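Local coordinates for protein omega transaminase (Pseudomonas sp., PDB 5LHA) that catalyses PLP-dependent transfer of amino groups between amines and keto acids, and is captured here with its cofactor in the pyridoxamine phosphate form, at residues 105-110 / 116-121; 129-134 / 288-293; 293-298 / 302-307. All blocks are in the same frame, centred on the assembly; numbering follows the deposited sequence.

Contact 1. Residues 105-110 / 116-121; sequences RLTGMF and ARVLFS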
loop_
_atom_site.group_PDB
_atom_site.type_symbol
_atom_site.label_atom_id
_atom_site.label_comp_id
_atom_site.label_asym_id
_atom_site.label_seq_id
_atom_site.Cartn_x
_atom_site.Cartn_y
_atom_site.Cartn_z
ATOM N N ARG A 105 19.277 -33.322 7.778
ATOM C CA ARG A 105 18.440 -33.931 8.807
ATOM C C ARG A 105 16.987 -33.491 8.676
ATOM O O ARG A 105 16.070 -34.312 8.747
ATOM C CB ARG A 105 18.989 -33.571 10.193
ATOM C CG ARG A 105 18.191 -34.107 11.369
ATOM C CD ARG A 105 18.543 -35.542 11.689
ATOM N NE ARG A 105 17.721 -36.051 12.784
ATOM C CZ ARG A 105 18.101 -36.092 14.057
ATOM N NH1 ARG A 105 19.303 -35.667 14.420
ATOM N NH2 ARG A 105 17.269 -36.572 14.970
ATOM N N LEU A 106 16.760 -32.189 8.508
ATOM C CA LEU A 106 15.398 -31.670 8.437
ATOM C C LEU A 106 14.671 -32.182 7.199
ATOM O O LEU A 106 13.528 -32.652 7.281
ATOM C CB LEU A 106 15.436 -30.142 8.463
ATOM C CG LEU A 106 15.823 -29.544 9.819
ATOM C CD1 LEU A 106 16.098 -28.052 9.720
ATOM C CD2 LEU A 106 14.722 -29.823 10.834
ATOM N N THR A 107 15.321 -32.105 6.039
ATOM C CA THR A 107 14.703 -32.589 4.811
ATOM C C THR A 107 14.420 -34.086 4.875
ATOM O O THR A 107 13.474 -34.568 4.240
ATOM C CB THR A 107 15.604 -32.266 3.624
ATOM O OG1 THR A 107 16.935 -32.713 3.905
ATOM C CG2 THR A 107 15.639 -30.773 3.395
ATOM N N GLY A 108 15.237 -34.837 5.619
ATOM C CA GLY A 108 14.973 -36.258 5.795
ATOM C C GLY A 108 13.758 -36.533 6.661
ATOM O O GLY A 108 12.973 -37.439 6.371
ATOM N N MET A 109 13.607 -35.776 7.756
ATOM C CA MET A 109 12.464 -35.952 8.651
ATOM C C MET A 109 11.145 -35.665 7.959
ATOM O O MET A 109 10.118 -36.262 8.304
ATOM C CB MET A 109 12.570 -35.008 9.847
ATOM C CG MET A 109 13.634 -35.321 10.853
ATOM S SD MET A 109 13.465 -34.102 12.160
ATOM C CE MET A 109 12.066 -34.761 13.057
ATOM N N PHE A 110 11.142 -34.739 7.009
ATOM C CA PHE A 110 9.925 -34.296 6.345
ATOM C C PHE A 110 9.930 -34.667 4.866
ATOM O O PHE A 110 9.458 -33.914 4.017
ATOM C CB PHE A 110 9.729 -32.797 6.536
ATOM C CG PHE A 110 9.785 -32.367 7.974
ATOM C CD1 PHE A 110 8.921 -32.918 8.907
ATOM C CD2 PHE A 110 10.698 -31.414 8.396
ATOM C CE1 PHE A 110 8.974 -32.528 10.230
ATOM C CE2 PHE A 110 10.745 -31.016 9.717
ATOM C CZ PHE A 110 9.884 -31.573 10.634
ATOM N N ALA A 116 12.462 -29.985 0.328
ATOM C CA ALA A 116 13.715 -30.116 -0.404
ATOM C C ALA A 116 14.800 -29.145 0.038
ATOM O O ALA A 116 15.979 -29.508 0.010
ATOM C CB ALA A 116 13.474 -29.942 -1.910
ATOM N N ARG A 117 14.436 -27.930 0.453
ATOM C CA ARG A 117 15.394 -26.892 0.800
ATOM C C ARG A 117 14.997 -26.228 2.113
ATOM O O ARG A 117 13.811 -26.084 2.423
ATOM C CB ARG A 117 15.484 -25.831 -0.307
ATOM C CG ARG A 117 15.999 -26.349 -1.635
ATOM C CD ARG A 117 17.503 -26.551 -1.601
ATOM N NE ARG A 117 18.039 -26.948 -2.903
ATOM C CZ ARG A 117 18.128 -28.208 -3.326
ATOM N NH1 ARG A 117 17.726 -29.206 -2.554
ATOM N NH2 ARG A 117 18.632 -28.472 -4.520
ATOM N N VAL A 118 16.012 -25.819 2.878
ATOM C CA VAL A 118 15.837 -25.109 4.139
ATOM C C VAL A 118 16.474 -23.733 4.012
ATOM O O VAL A 118 17.585 -23.606 3.483
ATOM C CB VAL A 118 16.467 -25.861 5.327
ATOM C CG1 VAL A 118 16.024 -25.223 6.639
ATOM C CG2 VAL A 118 16.139 -27.347 5.293
ATOM N N LEU A 119 15.763 -22.705 4.479
ATOM C CA LEU A 119 16.339 -21.385 4.717
ATOM C C LEU A 119 16.300 -21.134 6.220
ATOM O O LEU A 119 15.225 -20.918 6.794
ATOM C CB LEU A 119 15.598 -20.299 3.942
ATOM C CG LEU A 119 16.515 -19.171 3.461
ATOM C CD1 LEU A 119 15.828 -18.357 2.390
ATOM C CD2 LEU A 119 16.953 -18.270 4.612
ATOM N N PHE A 120 17.478 -21.142 6.844
ATOM C CA PHE A 120 17.608 -21.060 8.289
ATOM C C PHE A 120 17.489 -19.616 8.760
ATOM O O PHE A 120 17.733 -18.661 8.020
ATOM C CB PHE A 120 18.953 -21.640 8.748
ATOM C CG PHE A 120 19.016 -23.146 8.704
ATOM C CD1 PHE A 120 18.345 -23.916 9.642
ATOM C CD2 PHE A 120 19.721 -23.794 7.699
ATOM C CE1 PHE A 120 18.395 -25.298 9.584
ATOM C CE2 PHE A 120 19.768 -25.169 7.644
ATOM C CZ PHE A 120 19.107 -25.920 8.590
ATOM N N SER A 121 17.116 -19.476 10.025
ATOM C CA SER A 121 16.928 -18.178 10.649
ATOM C C SER A 121 17.045 -18.378 12.157
ATOM O O SER A 121 17.633 -19.367 12.608
ATOM C CB SER A 121 15.593 -17.566 10.183
ATOM O OG SER A 121 14.482 -18.346 10.604
#

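Contact 2. Residues 129-134 / 288-293; sequences ETALKM and ILCLAK. With PMP (4'-deoxy-4'-aminopyridoxal-5'-phosphate), chain E.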
loop_
_atom_site.group_PDB
_atom_site.type_symbol
_atom_site.label_atom_id
_atom_site.label_comp_id
_atom_site.label_asym_id
_atom_site.label_seq_id
_atom_site.Cartn_x
_atom_site.Cartn_y
_atom_site.Cartn_z
ATOM N N GLU A 129 8.360 -14.464 8.170
ATOM C CA GLU A 129 8.811 -13.422 7.253
ATOM C C GLU A 129 9.475 -14.023 6.023
ATOM O O GLU A 129 9.259 -13.562 4.896
ATOM C CB GLU A 129 9.771 -12.468 7.969
ATOM C CG GLU A 129 9.844 -11.075 7.337
ATOM C CD GLU A 129 8.620 -10.216 7.658
ATOM O OE1 GLU A 129 7.631 -10.765 8.183
ATOM O OE2 GLU A 129 8.645 -8.992 7.390
ATOM N N THR A 130 10.305 -15.044 6.233
ATOM C CA THR A 130 10.979 -15.727 5.134
ATOM C C THR A 130 9.984 -16.426 4.212
ATOM O O THR A 130 10.109 -16.359 2.983
ATOM C CB THR A 130 11.979 -16.727 5.716
ATOM O OG1 THR A 130 12.927 -16.015 6.518
ATOM C CG2 THR A 130 12.727 -17.471 4.616
ATOM N N ALA A 131 8.980 -17.093 4.784
ATOM C CA ALA A 131 7.983 -17.780 3.967
ATOM C C ALA A 131 7.215 -16.811 3.079
ATOM O O ALA A 131 6.845 -17.160 1.953
ATOM C CB ALA A 131 7.010 -18.555 4.859
ATOM N N LEU A 132 6.933 -15.604 3.580
ATOM C CA LEU A 132 6.170 -14.634 2.795
ATOM C C LEU A 132 6.969 -14.105 1.613
ATOM O O LEU A 132 6.485 -14.108 0.484
ATOM C CB LEU A 132 5.719 -13.481 3.688
ATOM C CG LEU A 132 4.770 -13.922 4.800
ATOM C CD1 LEU A 132 4.430 -12.766 5.728
ATOM C CD2 LEU A 132 3.502 -14.538 4.192
ATOM N N LYS A 133 8.197 -13.644 1.854
ATOM C CA LYS A 133 9.020 -13.075 0.785
ATOM C C LYS A 133 9.432 -14.133 -0.238
ATOM O O LYS A 133 9.503 -13.849 -1.439
ATOM C CB LYS A 133 10.264 -12.428 1.390
ATOM C CG LYS A 133 10.007 -11.139 2.145
ATOM C CD LYS A 133 11.306 -10.561 2.701
ATOM C CE LYS A 133 12.216 -10.036 1.608
ATOM N NZ LYS A 133 13.635 -9.929 2.072
ATOM N N MET A 134 9.727 -15.355 0.216
ATOM C CA MET A 134 10.146 -16.399 -0.716
ATOM C C MET A 134 8.972 -16.958 -1.502
ATOM O O MET A 134 9.155 -17.409 -2.636
ATOM C CB MET A 134 10.844 -17.541 0.025
ATOM C CG MET A 134 12.149 -17.148 0.692
ATOM S SD MET A 134 13.289 -16.249 -0.377
ATOM C CE MET A 134 13.611 -17.516 -1.605
ATOM N N ILE A 288 5.038 -25.262 2.330
ATOM C CA ILE A 288 6.097 -24.634 3.120
ATOM C C ILE A 288 5.864 -24.928 4.599
ATOM O O ILE A 288 4.718 -24.939 5.062
ATOM C CB ILE A 288 6.149 -23.106 2.880
ATOM C CG1 ILE A 288 6.414 -22.801 1.405
ATOM C CG2 ILE A 288 7.215 -22.455 3.768
ATOM C CD1 ILE A 288 6.299 -21.342 1.061
ATOM N N LEU A 289 6.953 -25.184 5.334
ATOM C CA LEU A 289 6.934 -25.335 6.790
ATOM C C LEU A 289 7.705 -24.198 7.440
ATOM O O LEU A 289 8.809 -23.870 6.994
ATOM C CB LEU A 289 7.559 -26.657 7.233
ATOM C CG LEU A 289 6.891 -27.932 6.744
ATOM C CD1 LEU A 289 7.691 -29.139 7.230
ATOM C CD2 LEU A 289 5.447 -27.978 7.231
ATOM N N CYS A 290 7.119 -23.605 8.485
ATOM C CA CYS A 290 7.777 -22.626 9.351
ATOM C C CYS A 290 8.015 -23.230 10.736
ATOM O O CYS A 290 7.061 -23.645 11.405
ATOM C CB CYS A 290 6.940 -21.349 9.461
ATOM S SG CYS A 290 6.596 -20.481 7.905
ATOM N N LEU A 291 9.280 -23.255 11.175
ATOM C CA LEU A 291 9.663 -23.886 12.437
ATOM C C LEU A 291 10.544 -22.990 13.302
ATOM O O LEU A 291 11.374 -22.223 12.804
ATOM C CB LEU A 291 10.410 -25.203 12.210
ATOM C CG LEU A 291 9.690 -26.292 11.429
ATOM C CD1 LEU A 291 10.714 -27.246 10.851
ATOM C CD2 LEU A 291 8.716 -27.013 12.344
ATOM N N ALA A 292 10.384 -23.148 14.616
ATOM C CA ALA A 292 11.240 -22.499 15.599
ATOM C C ALA A 292 11.036 -23.150 16.958
ATOM O O ALA A 292 10.700 -24.337 17.037
ATOM C CB ALA A 292 10.952 -20.998 15.681
ATOM N N LYS A 293 11.196 -22.368 18.024
ATOM C CA LYS A 293 10.888 -22.776 19.392
ATOM C C LYS A 293 11.511 -24.116 19.777
ATOM O O LYS A 293 12.722 -24.204 20.017
ATOM C CB LYS A 293 9.370 -22.832 19.584
ATOM C CG LYS A 293 8.711 -21.463 19.655
ATOM C CD LYS A 293 7.243 -21.583 20.004
ATOM C CE LYS A 293 6.573 -20.216 20.064
ATOM N NZ LYS A 293 6.973 -19.460 21.287
HETATM N N1 PMP E . 4.037 -18.192 14.627
HETATM C C2 PMP E . 3.590 -18.962 15.689
HETATM C C2A PMP E . 2.484 -19.967 15.510
HETATM C C3 PMP E . 3.900 -18.540 16.975
HETATM O O3 PMP E . 3.204 -19.027 18.049
HETATM C C4 PMP E . 4.917 -17.608 17.170
HETATM C C4A PMP E . 5.306 -17.211 18.577
HETATM N N4A PMP E . 4.387 -17.782 19.539
HETATM C C5 PMP E . 5.564 -17.039 16.071
HETATM C C6 PMP E . 5.105 -17.345 14.790
HETATM C C5A PMP E . 6.744 -16.104 16.290
HETATM O O4P PMP E . 7.797 -16.775 16.964
HETATM P P PMP E . 9.048 -15.991 17.624
HETATM O O1P PMP E . 8.593 -15.511 18.991
HETATM O O2P PMP E . 10.190 -16.972 17.792
HETATM O O3P PMP E . 9.486 -14.798 16.800
#

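Contact 3. Residues 293-298 / 302-307; sequences KGITAG and LGATLF. With PMP (4'-deoxy-4'-aminopyridoxal-5'-phosphate), chain E.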
loop_
_atom_site.group_PDB
_atom_site.type_symbol
_atom_site.label_atom_id
_atom_site.label_comp_id
_atom_site.label_asym_id
_atom_site.label_seq_id
_atom_site.Cartn_x
_atom_site.Cartn_y
_atom_site.Cartn_z
ATOM N N LYS A 293 11.196 -22.368 18.024
ATOM C CA LYS A 293 10.888 -22.776 19.392
ATOM C C LYS A 293 11.511 -24.116 19.777
ATOM O O LYS A 293 12.722 -24.204 20.017
ATOM C CB LYS A 293 9.370 -22.832 19.584
ATOM C CG LYS A 293 8.711 -21.463 19.655
ATOM C CD LYS A 293 7.243 -21.583 20.004
ATOM C CE LYS A 293 6.573 -20.216 20.064
ATOM N NZ LYS A 293 6.973 -19.460 21.287
ATOM N N GLY A 294 10.698 -25.171 19.812
ATOM C CA GLY A 294 11.171 -26.476 20.248
ATOM C C GLY A 294 12.284 -27.061 19.401
ATOM O O GLY A 294 12.922 -28.025 19.840
ATOM N N ILE A 295 12.529 -26.504 18.209
ATOM C CA ILE A 295 13.557 -27.042 17.319
ATOM C C ILE A 295 14.912 -27.094 18.024
ATOM O O ILE A 295 15.704 -28.023 17.814
ATOM C CB ILE A 295 13.605 -26.241 16.001
ATOM C CG1 ILE A 295 14.458 -26.985 14.962
ATOM C CG2 ILE A 295 14.052 -24.798 16.229
ATOM C CD1 ILE A 295 14.283 -26.494 13.529
ATOM N N THR A 296 15.190 -26.115 18.884
ATOM C CA THR A 296 16.345 -26.151 19.774
ATOM C C THR A 296 15.921 -26.263 21.231
ATOM O O THR A 296 16.755 -26.090 22.130
ATOM C CB THR A 296 17.237 -24.920 19.586
ATOM O OG1 THR A 296 16.462 -23.721 19.731
ATOM C CG2 THR A 296 17.895 -24.954 18.226
ATOM N N ALA A 297 14.636 -26.533 21.479
ATOM C CA ALA A 297 14.096 -26.606 22.830
ATOM C C ALA A 297 14.387 -25.325 23.595
ATOM O O ALA A 297 14.577 -25.344 24.811
ATOM C CB ALA A 297 14.631 -27.823 23.584
ATOM N N GLY A 298 14.474 -24.214 22.863
ATOM C CA GLY A 298 14.760 -22.913 23.421
ATOM C C GLY A 298 16.196 -22.677 23.818
ATOM O O GLY A 298 16.527 -21.562 24.236
ATOM N N LEU A 302 16.899 -20.473 17.121
ATOM C CA LEU A 302 16.996 -21.006 15.770
ATOM C C LEU A 302 15.608 -21.048 15.153
ATOM O O LEU A 302 14.648 -21.478 15.793
ATOM C CB LEU A 302 17.604 -22.416 15.769
ATOM C CG LEU A 302 17.850 -23.131 14.438
ATOM C CD1 LEU A 302 18.993 -22.490 13.648
ATOM C CD2 LEU A 302 18.074 -24.624 14.616
ATOM N N GLY A 303 15.527 -20.644 13.886
ATOM C CA GLY A 303 14.321 -20.806 13.110
ATOM C C GLY A 303 14.663 -21.448 11.780
ATOM O O GLY A 303 15.820 -21.468 11.356
ATOM N N ALA A 304 13.642 -22.005 11.134
ATOM C CA ALA A 304 13.848 -22.623 9.830
ATOM C C ALA A 304 12.578 -22.553 9.002
ATOM O O ALA A 304 11.470 -22.692 9.528
ATOM C CB ALA A 304 14.308 -24.083 9.948
ATOM N N THR A 305 12.759 -22.306 7.708
ATOM C CA THR A 305 11.697 -22.396 6.718
ATOM C C THR A 305 12.093 -23.448 5.693
ATOM O O THR A 305 13.147 -23.330 5.061
ATOM C CB THR A 305 11.481 -21.046 6.046
ATOM O OG1 THR A 305 11.407 -20.039 7.058
ATOM C CG2 THR A 305 10.165 -21.047 5.247
ATOM N N LEU A 306 11.264 -24.474 5.537
ATOM C CA LEU A 306 11.514 -25.538 4.567
ATOM C C LEU A 306 10.603 -25.359 3.366
ATOM O O LEU A 306 9.448 -24.962 3.510
ATOM C CB LEU A 306 11.283 -26.926 5.167
ATOM C CG LEU A 306 12.368 -27.513 6.081
ATOM C CD1 LEU A 306 12.405 -26.790 7.418
ATOM C CD2 LEU A 306 12.155 -29.005 6.281
ATOM N N PHE A 307 11.128 -25.676 2.186
ATOM C CA PHE A 307 10.419 -25.534 0.923
ATOM C C PHE A 307 10.424 -26.868 0.202
ATOM O O PHE A 307 11.430 -27.583 0.208
ATOM C CB PHE A 307 11.059 -24.447 0.054
ATOM C CG PHE A 307 11.181 -23.118 0.756
ATOM C CD1 PHE A 307 12.233 -22.862 1.619
ATOM C CD2 PHE A 307 10.227 -22.131 0.557
ATOM C CE1 PHE A 307 12.334 -21.645 2.281
ATOM C CE2 PHE A 307 10.322 -20.906 1.215
ATOM C CZ PHE A 307 11.376 -20.664 2.071
HETATM N N1 PMP E . 4.037 -18.192 14.627
HETATM C C2 PMP E . 3.590 -18.962 15.689
HETATM C C2A PMP E . 2.484 -19.967 15.510
HETATM C C3 PMP E . 3.900 -18.540 16.975
HETATM O O3 PMP E . 3.204 -19.027 18.049
HETATM C C4 PMP E . 4.917 -17.608 17.170
HETATM C C4A PMP E . 5.306 -17.211 18.577
HETATM N N4A PMP E . 4.387 -17.782 19.539
HETATM C C5 PMP E . 5.564 -17.039 16.071
HETATM C C6 PMP E . 5.105 -17.345 14.790
HETATM C C5A PMP E . 6.744 -16.104 16.290
HETATM O O4P PMP E . 7.797 -16.775 16.964
HETATM P P PMP E . 9.048 -15.991 17.624
HETATM O O1P PMP E . 8.593 -15.511 18.991
HETATM O O2P PMP E . 10.190 -16.972 17.792
HETATM O O3P PMP E . 9.486 -14.798 16.800
#

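Contact 1. Residues 105-110 / 116-121
T107 sets its methyl group against a strand backbone that is locally irregular: A116 and R117 both face F307 of the neighbouring strand, which makes a classic beta bulge. The methyl CG2 of T107 lies 3.6 Å from A116 O, a carbon-to-carbonyl contact and not a hydrogen bond. That same carbonyl is taken up by the residue next to it, since R117 NH1 donates to A116 O over 3.1 Å. The guanidinium nitrogen stands above the carbonyl plane, 58° out of it, while the oxygen lies close to the plane of the guanidinium group. NE of R117 has a second anchor in a salt bridge to E316. The division of labour within T107 follows from its first torsion (chi1 50°): OG1 turns back to the A103 carbonyl of its own helix, and CG2 is left to face the strand, where it also meets V118 CG2 at 3.9 Å.

One residue earlier on the helix, L106 works through a single branch. Its CD1 reaches F120 CE1 at 3.6 Å, meeting the ring obliquely, and brushes V118 CG1 at 4.2 Å. V118 in turn holds CG1 over the middle of one face of the F120 ring, 3.6 Å above its plane, so that L106 and V118 together help to limit how the ring can turn. The interface thus illustrates mainly apolar helix-on-sheet packing, with one methyl set against a carbonyl and no hydrogen bond between the segments.

Helix 105-109 and strand 116-121 approach to 8.3 Å with their directions 131° apart. V99, L102 and A103 of helix 97-109 touch F120, F21 of the second subunit packs on it, and strand 303-308 lies alongside strand 115-121, which is outermost within the chain but whose V118 backbone is hydrogen-bonded to the second subunit.

Contact 2. Residues 129-134 / 288-293
A131 and C290 supply the closest meeting of helix 129-134 with strand 288-291, and every contact between the two segments is apolar. The methyl CB of A131 points at the sheet and touches C290 SG at 3.6 Å and I288 CG2 at 4.1 Å, while L289, between these two on the strand, turns its side chain to the other face. With its sulfur anti to the carbonyl carbon (chi1 -59°), C290 puts SG against the A131 methyl. I288 uses the branch that lies anti to its backbone nitrogen. Because alanine has just one side-chain carbon, the backbones come close, with 7.2 Å between A131 CA and I288 CA.

Hydrogen bonding is directed away from this interface. On the helix, the two carboxylate oxygens of E129 receive the backbone NH groups of G163 and G164, and OE2 also receives that of M162 of the second subunit. T130 OG1 bonds to the D126 carbonyl and to H327 NE2, while K133 NZ reaches H327 ND1 as well as V160 O and T165 OG1 of the second subunit. The strand spends its backbone on its neighbours, bonding to L261 and A263 on one side and to A304 and L306 on the other.

Chemically, then, the helix is divided: A131 seats it on the sheet, while E129, T130 and K133 tie it to loops and, with L132 and M134, to the second subunit. The helix begins at G124 and S125, which bind PMP, and the strand leads through A292 to K293, so two elements carrying pocket residues are packed together.

Contact 3. Residues 293-298 / 302-307
K293 meets the strand only loosely through its backbone, with N 4.2 Å from L302 O, while its side chain turns away to the cofactor. Its chain runs extended as far as CE and then bends (chi4 -74°), placing CE 3.3 Å and NZ 3.5 Å from N4A of PMP. NZ is hydrogen-bonded to the L62 carbonyl and to T330 OG1 of the second subunit, whose hydroxyl also binds PMP. This position is consistent with the lysine that, in PLP enzymes of fold type I, forms the internal aldimine and is released when the cofactor carries the amino group. Replacing K293 by an alanine is likely to leave the L62 carbonyl without its NZ donor, and T330 of the second subunit bonded to PMP but not to the lysine.

After G294 comes I295, which spans the turn with two branches. Its CG2 sits 3.4 Å from L302 O and more loosely beside L302 CB. With CG1 anti to the backbone nitrogen (chi1 -168°), the longer branch extends along the strand to bring CD1 within 4.3 Å of A304 CB.

T296 follows, its methyl packed into the base of the L302 side chain: CG2 is 3.5 Å from CB and 3.6 Å from CD2, and the two side chains cross at about a right angle. Its OG1 is occupied by the I300 carbonyl within the intervening turn. Two residues on, the G298 carbonyl accepts a hydrogen bond from H334 NE2 of the second subunit.

The turn joins strand 288-291 to strand 303-308, antiparallel neighbours in the mixed sheet that also holds strand 115-121. Helix 335-350 packs against T296 and L302 through A341, with A337 also touching L302, while V118 of strand 115-121 meets A304.

Overall arrangement
The three contacts follow one another along the chain and converge on one seven-stranded mixed sheet of the PLP-binding fold. Strand 303-308 of contact 3 lies between strand 115-121 of contact 1 and strand 288-291 of contact 2, antiparallel to both. Contact 2 lies about 12 Å from contact 1 and about 10 Å from contact 3, centre to centre, with contacts 1 and 3 also about 10 Å apart. F110 of contact 1 packs on L289 and L291 of contact 2 and on L306 of contact 3. Contacts 2 and 3 share K293, and all three touch the second subunit, so the cofactor lysine and residues facing the second subunit are gathered around a single sheet.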